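PDB 5JOZ: Non-reducing end alpha-L-arabinofuranosidase BoGH43B from Bacteroides ovatus, which removes terminal non-reducing alpha-L-arabinofuranosyl residues from xyloglucan side chains, converting 'S' units to 'X' units. Local coordinates for residues F233-H238 / L254-V259; W250-G255 / T270-V275; G261-L266 / T443-T448. All blocks are in the same frame, centred on the assembly; numbering follows the deposited sequence.

Contact 1: F233-H238 / L254-V259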
loop_
_atom_site.group_PDB
_atom_site.type_symbol
_atom_site.label_atom_id
_atom_site.label_comp_id
_atom_site.label_asym_id
_atom_site.label_seq_id
_atom_site.Cartn_x
_atom_site.Cartn_y
_atom_site.Cartn_z
ATOM N N PHE A 233 7.795 0.114 -17.042
ATOM C CA PHE A 233 7.459 0.986 -15.893
ATOM C C PHE A 233 7.074 2.411 -16.286
ATOM O O PHE A 233 7.764 3.046 -17.079
ATOM C CB PHE A 233 8.631 1.103 -14.928
ATOM C CG PHE A 233 9.278 -0.193 -14.562
ATOM C CD1 PHE A 233 8.552 -1.395 -14.483
ATOM C CD2 PHE A 233 10.621 -0.209 -14.225
ATOM C CE1 PHE A 233 9.169 -2.578 -14.115
ATOM C CE2 PHE A 233 11.238 -1.386 -13.852
ATOM C CZ PHE A 233 10.516 -2.574 -13.806
ATOM N N GLN A 234 6.007 2.921 -15.676
ATOM C CA GLN A 234 5.447 4.231 -16.003
ATOM C C GLN A 234 5.016 4.959 -14.703
ATOM O O GLN A 234 5.057 4.373 -13.615
ATOM C CB GLN A 234 4.276 4.042 -16.984
ATOM C CG GLN A 234 4.159 5.073 -18.110
ATOM C CD GLN A 234 5.361 5.143 -19.056
ATOM O OE1 GLN A 234 5.901 4.126 -19.502
ATOM N NE2 GLN A 234 5.760 6.363 -19.386
ATOM N N ALA A 235 4.646 6.236 -14.823
ATOM C CA ALA A 235 4.261 7.092 -13.682
ATOM C C ALA A 235 5.235 7.027 -12.501
ATOM O O ALA A 235 4.828 6.960 -11.337
ATOM C CB ALA A 235 2.838 6.777 -13.217
ATOM N N ILE A 236 6.523 7.048 -12.833
ATOM C CA ILE A 236 7.597 6.990 -11.854
ATOM C C ILE A 236 7.688 8.360 -11.152
ATOM O O ILE A 236 7.658 9.405 -11.796
ATOM C CB ILE A 236 8.924 6.578 -12.538
ATOM C CG1 ILE A 236 8.904 5.082 -12.882
ATOM C CG2 ILE A 236 10.139 6.926 -11.688
ATOM C CD1 ILE A 236 9.124 4.148 -11.703
ATOM N N GLY A 237 7.761 8.346 -9.830
ATOM C CA GLY A 237 7.863 9.579 -9.062
ATOM C C GLY A 237 7.669 9.339 -7.585
ATOM O O GLY A 237 7.583 8.189 -7.155
ATOM N N HIS A 238 7.599 10.428 -6.820
ATOM C CA HIS A 238 7.504 10.385 -5.353
ATOM C C HIS A 238 8.656 9.595 -4.715
ATOM O O HIS A 238 8.452 8.606 -3.999
ATOM C CB HIS A 238 6.142 9.851 -4.882
ATOM C CG HIS A 238 5.740 10.348 -3.524
ATOM N ND1 HIS A 238 4.597 11.088 -3.308
ATOM C CD2 HIS A 238 6.348 10.241 -2.318
ATOM C CE1 HIS A 238 4.507 11.396 -2.026
ATOM N NE2 HIS A 238 5.562 10.901 -1.405
ATOM N N LEU A 254 7.863 5.444 -6.355
ATOM C CA LEU A 254 6.713 4.668 -6.772
ATOM C C LEU A 254 6.627 4.644 -8.280
ATOM O O LEU A 254 7.203 5.482 -8.954
ATOM C CB LEU A 254 5.407 5.231 -6.187
ATOM C CG LEU A 254 4.812 6.576 -6.644
ATOM C CD1 LEU A 254 4.273 6.582 -8.073
ATOM C CD2 LEU A 254 3.728 6.996 -5.669
ATOM N N GLY A 255 5.878 3.681 -8.793
ATOM C CA GLY A 255 5.571 3.594 -10.216
ATOM C C GLY A 255 4.469 2.584 -10.462
ATOM O O GLY A 255 3.973 1.937 -9.522
ATOM N N ILE A 256 4.104 2.423 -11.729
ATOM C CA ILE A 256 3.114 1.415 -12.123
ATOM C C ILE A 256 3.700 0.507 -13.191
ATOM O O ILE A 256 4.638 0.904 -13.884
ATOM C CB ILE A 256 1.794 2.057 -12.596
ATOM C CG1 ILE A 256 2.034 3.013 -13.774
ATOM C CG2 ILE A 256 1.131 2.793 -11.431
ATOM C CD1 ILE A 256 0.769 3.489 -14.456
ATOM N N ARG A 257 3.158 -0.712 -13.281
ATOM C CA ARG A 257 3.505 -1.693 -14.318
ATOM C C ARG A 257 2.250 -1.913 -15.133
ATOM O O ARG A 257 1.430 -2.738 -14.746
ATOM C CB ARG A 257 3.906 -3.032 -13.707
ATOM C CG ARG A 257 5.275 -3.077 -13.042
ATOM C CD ARG A 257 5.251 -4.049 -11.866
ATOM N NE ARG A 257 5.754 -5.377 -12.147
ATOM C CZ ARG A 257 5.565 -6.452 -11.381
ATOM N NH1 ARG A 257 4.861 -6.407 -10.256
ATOM N NH2 ARG A 257 6.088 -7.611 -11.764
ATOM N N PRO A 258 2.069 -1.164 -16.240
ATOM C CA PRO A 258 0.812 -1.326 -16.986
ATOM C C PRO A 258 0.735 -2.638 -17.779
ATOM O O PRO A 258 1.765 -3.208 -18.132
ATOM C CB PRO A 258 0.800 -0.119 -17.945
ATOM C CG PRO A 258 1.957 0.749 -17.563
ATOM C CD PRO A 258 2.937 -0.140 -16.861
ATOM N N VAL A 259 -0.486 -3.103 -18.031
ATOM C CA VAL A 259 -0.734 -4.258 -18.899
ATOM C C VAL A 259 -0.907 -3.727 -20.331
ATOM O O VAL A 259 -1.713 -2.819 -20.557
ATOM C CB VAL A 259 -2.007 -5.038 -18.482
ATOM C CG1 VAL A 259 -2.097 -6.352 -19.252
ATOM C CG2 VAL A 259 -2.049 -5.299 -16.973
#

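Contact 2: W250-G255 / T270-V275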
loop_
_atom_site.group_PDB
_atom_site.type_symbol
_atom_site.label_atom_id
_atom_site.label_comp_id
_atom_site.label_asym_id
_atom_site.label_seq_id
_atom_site.Cartn_x
_atom_site.Cartn_y
_atom_site.Cartn_z
ATOM N N TRP A 250 21.123 5.993 -3.223
ATOM C CA TRP A 250 20.013 5.286 -3.825
ATOM C C TRP A 250 18.722 6.052 -3.566
ATOM O O TRP A 250 18.611 6.817 -2.585
ATOM C CB TRP A 250 19.943 3.857 -3.280
ATOM C CG TRP A 250 21.086 3.044 -3.790
ATOM C CD1 TRP A 250 22.359 3.002 -3.290
ATOM C CD2 TRP A 250 21.083 2.210 -4.944
ATOM N NE1 TRP A 250 23.142 2.161 -4.054
ATOM C CE2 TRP A 250 22.380 1.663 -5.074
ATOM C CE3 TRP A 250 20.102 1.847 -5.870
ATOM C CZ2 TRP A 250 22.720 0.795 -6.104
ATOM C CZ3 TRP A 250 20.438 0.972 -6.883
ATOM C CH2 TRP A 250 21.735 0.457 -6.996
ATOM N N ALA A 251 17.772 5.879 -4.480
ATOM C CA ALA A 251 16.442 6.444 -4.374
ATOM C C ALA A 251 15.424 5.317 -4.378
ATOM O O ALA A 251 15.557 4.359 -5.138
ATOM C CB ALA A 251 16.176 7.383 -5.534
ATOM N N VAL A 252 14.418 5.420 -3.517
ATOM C CA VAL A 252 13.202 4.639 -3.706
ATOM C C VAL A 252 12.150 5.596 -4.241
ATOM O O VAL A 252 12.216 6.793 -3.985
ATOM C CB VAL A 252 12.734 3.896 -2.440
ATOM C CG1 VAL A 252 13.776 2.864 -2.045
ATOM C CG2 VAL A 252 12.427 4.872 -1.289
ATOM N N CYS A 253 11.226 5.062 -5.027
ATOM C CA CYS A 253 10.132 5.833 -5.614
ATOM C C CYS A 253 9.008 4.875 -5.985
ATOM O O CYS A 253 9.190 3.644 -5.944
ATOM C CB CYS A 253 10.599 6.555 -6.870
ATOM S SG CYS A 253 10.838 5.433 -8.273
ATOM N N LEU A 254 7.863 5.444 -6.355
ATOM C CA LEU A 254 6.713 4.668 -6.772
ATOM C C LEU A 254 6.627 4.644 -8.280
ATOM O O LEU A 254 7.203 5.482 -8.954
ATOM C CB LEU A 254 5.407 5.231 -6.187
ATOM C CG LEU A 254 4.812 6.576 -6.644
ATOM C CD1 LEU A 254 4.273 6.582 -8.073
ATOM C CD2 LEU A 254 3.728 6.996 -5.669
ATOM N N GLY A 255 5.878 3.681 -8.793
ATOM C CA GLY A 255 5.571 3.594 -10.216
ATOM C C GLY A 255 4.469 2.584 -10.462
ATOM O O GLY A 255 3.973 1.937 -9.522
ATOM N N THR A 270 6.794 -0.147 -5.417
ATOM C CA THR A 270 8.007 0.518 -4.972
ATOM C C THR A 270 9.218 0.052 -5.767
ATOM O O THR A 270 9.443 -1.134 -5.924
ATOM C CB THR A 270 8.240 0.271 -3.474
ATOM O OG1 THR A 270 7.194 0.894 -2.728
ATOM C CG2 THR A 270 9.575 0.850 -3.008
ATOM N N PHE A 271 10.015 1.018 -6.207
ATOM C CA PHE A 271 11.151 0.809 -7.088
ATOM C C PHE A 271 12.423 1.332 -6.423
ATOM O O PHE A 271 12.370 2.107 -5.460
ATOM C CB PHE A 271 10.920 1.542 -8.415
ATOM C CG PHE A 271 9.774 0.988 -9.225
ATOM C CD1 PHE A 271 8.460 1.286 -8.895
ATOM C CD2 PHE A 271 10.015 0.157 -10.316
ATOM C CE1 PHE A 271 7.404 0.768 -9.631
ATOM C CE2 PHE A 271 8.971 -0.365 -11.058
ATOM C CZ PHE A 271 7.658 -0.056 -10.719
ATOM N N LEU A 272 13.561 0.906 -6.965
ATOM C CA LEU A 272 14.889 1.263 -6.457
ATOM C C LEU A 272 15.757 1.703 -7.624
ATOM O O LEU A 272 15.815 1.003 -8.642
ATOM C CB LEU A 272 15.527 0.048 -5.779
ATOM C CG LEU A 272 16.898 0.219 -5.111
ATOM C CD1 LEU A 272 16.826 1.252 -3.987
ATOM C CD2 LEU A 272 17.355 -1.119 -4.562
ATOM N N ALA A 273 16.420 2.852 -7.496
ATOM C CA ALA A 273 17.339 3.313 -8.538
ATOM C C ALA A 273 18.583 3.997 -7.958
ATOM O O ALA A 273 18.482 4.707 -6.962
ATOM C CB ALA A 273 16.612 4.242 -9.499
ATOM N N PRO A 274 19.758 3.788 -8.587
ATOM C CA PRO A 274 20.964 4.464 -8.154
ATOM C C PRO A 274 20.937 5.929 -8.579
ATOM O O PRO A 274 20.482 6.246 -9.675
ATOM C CB PRO A 274 22.069 3.706 -8.889
ATOM C CG PRO A 274 21.426 3.272 -10.166
ATOM C CD PRO A 274 19.974 3.054 -9.853
ATOM N N VAL A 275 21.405 6.798 -7.687
ATOM C CA VAL A 275 21.437 8.240 -7.898
ATOM C C VAL A 275 22.897 8.663 -8.002
ATOM O O VAL A 275 23.706 8.324 -7.150
ATOM C CB VAL A 275 20.763 8.974 -6.716
ATOM C CG1 VAL A 275 20.895 10.491 -6.848
ATOM C CG2 VAL A 275 19.304 8.568 -6.622
#

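Contact 3: G261-L266 / T443-T448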
loop_
_atom_site.group_PDB
_atom_site.type_symbol
_atom_site.label_atom_id
_atom_site.label_comp_id
_atom_site.label_asym_id
_atom_site.label_seq_id
_atom_site.Cartn_x
_atom_site.Cartn_y
_atom_site.Cartn_z
ATOM N N GLY A 261 0.731 -1.624 -21.864
ATOM C CA GLY A 261 0.855 -0.172 -21.807
ATOM C C GLY A 261 -0.416 0.646 -21.585
ATOM O O GLY A 261 -0.371 1.851 -21.804
ATOM N N LYS A 262 -1.525 0.030 -21.139
ATOM C CA LYS A 262 -2.849 0.718 -21.038
ATOM C C LYS A 262 -3.382 0.924 -19.614
ATOM O O LYS A 262 -3.807 2.034 -19.273
ATOM C CB LYS A 262 -3.954 -0.043 -21.786
ATOM C CG LYS A 262 -3.610 -0.614 -23.142
ATOM C CD LYS A 262 -3.262 0.445 -24.168
ATOM C CE LYS A 262 -3.350 -0.148 -25.570
ATOM N NZ LYS A 262 -2.583 0.641 -26.565
ATOM N N TYR A 263 -3.409 -0.152 -18.818
ATOM C CA TYR A 263 -4.051 -0.148 -17.499
ATOM C C TYR A 263 -3.230 -0.861 -16.404
ATOM O O TYR A 263 -2.390 -1.720 -16.692
ATOM C CB TYR A 263 -5.463 -0.749 -17.611
ATOM C CG TYR A 263 -5.521 -2.178 -18.115
ATOM C CD1 TYR A 263 -5.425 -3.253 -17.235
ATOM C CD2 TYR A 263 -5.692 -2.456 -19.473
ATOM C CE1 TYR A 263 -5.485 -4.563 -17.686
ATOM C CE2 TYR A 263 -5.749 -3.760 -19.942
ATOM C CZ TYR A 263 -5.644 -4.818 -19.047
ATOM O OH TYR A 263 -5.695 -6.126 -19.504
ATOM N N GLN A 264 -3.457 -0.464 -15.150
ATOM C CA GLN A 264 -2.779 -1.073 -14.002
ATOM C C GLN A 264 -3.780 -1.390 -12.901
ATOM O O GLN A 264 -4.623 -0.561 -12.546
ATOM C CB GLN A 264 -1.598 -0.193 -13.507
ATOM C CG GLN A 264 -1.955 1.083 -12.748
ATOM C CD GLN A 264 -2.146 0.885 -11.255
ATOM O OE1 GLN A 264 -2.024 -0.224 -10.749
ATOM N NE2 GLN A 264 -2.440 1.971 -10.540
ATOM N N HIS A 265 -3.674 -2.597 -12.357
ATOM C CA HIS A 265 -4.580 -3.060 -11.292
ATOM C C HIS A 265 -3.892 -3.480 -9.999
ATOM O O HIS A 265 -4.548 -3.503 -8.967
ATOM C CB HIS A 265 -5.506 -4.176 -11.794
ATOM C CG HIS A 265 -4.806 -5.434 -12.207
ATOM N ND1 HIS A 265 -4.083 -5.539 -13.376
ATOM C CD2 HIS A 265 -4.767 -6.660 -11.631
ATOM C CE1 HIS A 265 -3.602 -6.765 -13.487
ATOM N NE2 HIS A 265 -4.005 -7.466 -12.441
ATOM N N LEU A 266 -2.593 -3.791 -10.036
ATOM C CA LEU A 266 -1.863 -4.143 -8.823
ATOM C C LEU A 266 -1.605 -2.944 -7.909
ATOM O O LEU A 266 -1.301 -3.135 -6.733
ATOM C CB LEU A 266 -0.527 -4.809 -9.150
ATOM C CG LEU A 266 -0.509 -6.037 -10.070
ATOM C CD1 LEU A 266 0.881 -6.658 -10.050
ATOM C CD2 LEU A 266 -1.560 -7.069 -9.688
ATOM N N THR A 443 -4.011 -14.063 -14.412
ATOM C CA THR A 443 -3.009 -13.644 -15.396
ATOM C C THR A 443 -3.091 -12.124 -15.460
ATOM O O THR A 443 -3.976 -11.535 -14.826
ATOM C CB THR A 443 -3.320 -14.191 -16.805
ATOM O OG1 THR A 443 -4.509 -13.559 -17.303
ATOM C CG2 THR A 443 -3.518 -15.705 -16.772
ATOM N N GLU A 444 -2.213 -11.508 -16.254
ATOM C CA GLU A 444 -2.218 -10.052 -16.477
ATOM C C GLU A 444 -3.588 -9.501 -16.865
ATOM O O GLU A 444 -3.984 -8.425 -16.403
ATOM C CB GLU A 444 -1.204 -9.666 -17.554
ATOM C CG GLU A 444 0.234 -9.668 -17.073
ATOM C CD GLU A 444 1.222 -9.515 -18.211
ATOM O OE1 GLU A 444 1.369 -10.481 -18.988
ATOM O OE2 GLU A 444 1.851 -8.437 -18.326
ATOM N N THR A 445 -4.313 -10.253 -17.689
ATOM C CA THR A 445 -5.601 -9.820 -18.233
ATOM C C THR A 445 -6.827 -10.412 -17.521
ATOM O O THR A 445 -7.872 -9.764 -17.472
ATOM C CB THR A 445 -5.705 -10.199 -19.731
ATOM O OG1 THR A 445 -5.544 -11.615 -19.874
ATOM C CG2 THR A 445 -4.617 -9.490 -20.555
ATOM N N THR A 446 -6.728 -11.636 -17.009
ATOM C CA THR A 446 -7.927 -12.386 -16.590
ATOM C C THR A 446 -7.800 -13.043 -15.222
ATOM O O THR A 446 -6.757 -13.617 -14.881
ATOM C CB THR A 446 -8.309 -13.477 -17.621
ATOM O OG1 THR A 446 -7.224 -14.399 -17.767
ATOM C CG2 THR A 446 -8.616 -12.855 -18.987
ATOM N N TYR A 447 -8.878 -12.930 -14.449
ATOM C CA TYR A 447 -9.079 -13.731 -13.260
ATOM C C TYR A 447 -9.989 -14.854 -13.666
ATOM O O TYR A 447 -10.979 -14.605 -14.365
ATOM C CB TYR A 447 -9.797 -12.928 -12.187
ATOM C CG TYR A 447 -9.015 -11.784 -11.620
ATOM C CD1 TYR A 447 -7.958 -12.012 -10.747
ATOM C CD2 TYR A 447 -9.359 -10.469 -11.909
ATOM C CE1 TYR A 447 -7.252 -10.963 -10.188
ATOM C CE2 TYR A 447 -8.656 -9.409 -11.351
ATOM C CZ TYR A 447 -7.599 -9.668 -10.499
ATOM O OH TYR A 447 -6.885 -8.628 -9.957
ATOM N N THR A 448 -9.658 -16.073 -13.240
ATOM C CA THR A 448 -10.515 -17.240 -13.431
ATOM C C THR A 448 -10.884 -17.797 -12.055
ATOM O O THR A 448 -10.028 -17.903 -11.180
ATOM C CB THR A 448 -9.825 -18.303 -14.301
ATOM O OG1 THR A 448 -9.434 -17.699 -15.536
ATOM C CG2 THR A 448 -10.771 -19.480 -14.607
HETATM O O HOH W 1 -3.333 -10.327 -12.581
#

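Contact 1: F233-H238 / L254-V259
L254 and I256 pair with G237 and Q234 in the hairpin of strands 234-243 and 249-256, the first two strands of one four-stranded blade of the family 43 beta-propeller. Both are antiparallel hydrogen-bonded pairs, but the register slips by one residue between them: a beta bulge, with the chain turning a corner at A235. In the Q234-I256 pair, the bond from Q234 N to I256 O is 3.0 Å long.

Packing is tightest around L254. With CG set between its backbone N and carbonyl carbon (chi1 70°), the isobutyl group leans across the bulge: CD1 lies 3.3 Å from A235 O, while CD2 meets H238 CB at 3.8 Å. H238 and L254 both also touch D16, the inferred proton acceptor. Replacing this leucine by an alanine would take away both methyls and would probably leave a gap beside A235 O, with H238 CB less firmly backed. G255 suits its place because a beta carbon would collide with I236 CD1.

Side-chain packing is looser at the other end, where Q234, I256, R257 and P258 are partly exposed, although F233 is buried. I256 CG1 rests 3.9 Å from the methyl CB of A235, and the P258 ring only brushes Q234 CB. R257 runs alongside F233, its guanidinium plane about 70° from the phenyl ring; NH1 is salt-bridged to E269, and the aliphatic part does the touching, R257 CG lying 4.0 Å from F233 CD1.

Contact 2: W250-G255 / T270-V275
W250 lays its indole over P274, the chief bump-and-hollow fit between two neighbouring antiparallel strands of a propeller blade. P274 CB sits 3.8 Å from the centroid of the six-membered ring and 15° off its normal, a CH-pi contact over the face. With CG anti to the carbonyl carbon (chi1 -70°), the indole swings across to the other strand, and L272 fills the angle beside it, its CG 3.7 Å from W250 CE3. Proline is tolerated because this is a non-hydrogen-bonded pair, where strand 249-256 asks for no N-H. V252 continues the same face, its CG1 meeting L272 CD1 obliquely at 4.0 Å.

The reverse face carries A251, C253, F271 and A273. A251 is small enough for V275, which points toward the other strand, to come up to it, V275 CG2 lying 3.5 Å from A251 CB; C253 SG lies against F271 CB. The F271 ring then reaches along the strand, and F271 CE1 comes 3.4 Å from G255 CA; a beta carbon on G255 would strike this ring. C253 O lies at the ring's edge, in its plane, and also accepts the N-H of F271, N to O 2.8 Å, nearly in line with the carbonyl.

Strand 249-256 is thus held between strand 234-243 on one flank and strand 269-277 on the other. F5 of strand 4-6 packs on W250 and L272, and Y295 of strand 294-296 touches A273 and P274.

Contact 3: G261-L266 / T443-T448
Y263 reaches T445 with the end of its side chain, opening a small interface between the catalytic propeller and the C-terminal concanavalin A-like domain. Its ring is swung between the backbone N and carbonyl carbon (chi1 60°), and the phenol OH ends 3.7 Å from T445 CG2, a hydroxyl against a methyl. The carbonyl O of E444 lies near the plane of the tyrosine ring, at its edge.

Q264, next along, helps hold the loop through its main chain: its N bonds to E471 OE1, and its backbone also pairs with N470.

H265 carries most of the contact. CE1 stands 3.4 Å from E444 O, and on the other side of the imidazole CD2 is 3.3 Å from Y447 OH, a hydroxyl that bonds to Q365 OE1. Between these two atoms, NE2 meets a water at 2.9 Å lying in the ring plane, and this water donates to T443 O at 2.6 Å. Histidine suits the spot: a flat ring fits between E444 O and Y447 OH while NE2 still engages the water. No direct hydrogen bond crosses; the water links the domains here.

The 443-446 turn is braced by T443 N to T446 O, 2.8 Å. It joins strands 436-442 and 446-453, beside T465, which touches Y263, H265 and Y447, while helix 470-473 packs against Y263 and Q264.

In the fold
Reading from the N terminus, contact 1 closes the short hairpin between strands 234-243 and 249-256. Contact 2 starts on that second strand, sharing L254 and G255, and pairs it with strand 269-277, so the two contacts add successive strands to one blade; F233 and F271 meet edge-to-face between them. The loop that contact 2 closes contains 261-266, from which contact 3 departs to 443-448. Contact 3 therefore crosses contact 2, follows contact 1 in series, and spans 176 intervening residues. In the 257-268 loop and at its start, I256 packs on Q264 within the propeller, while V259 packs on E444 of the C-terminal sandwich.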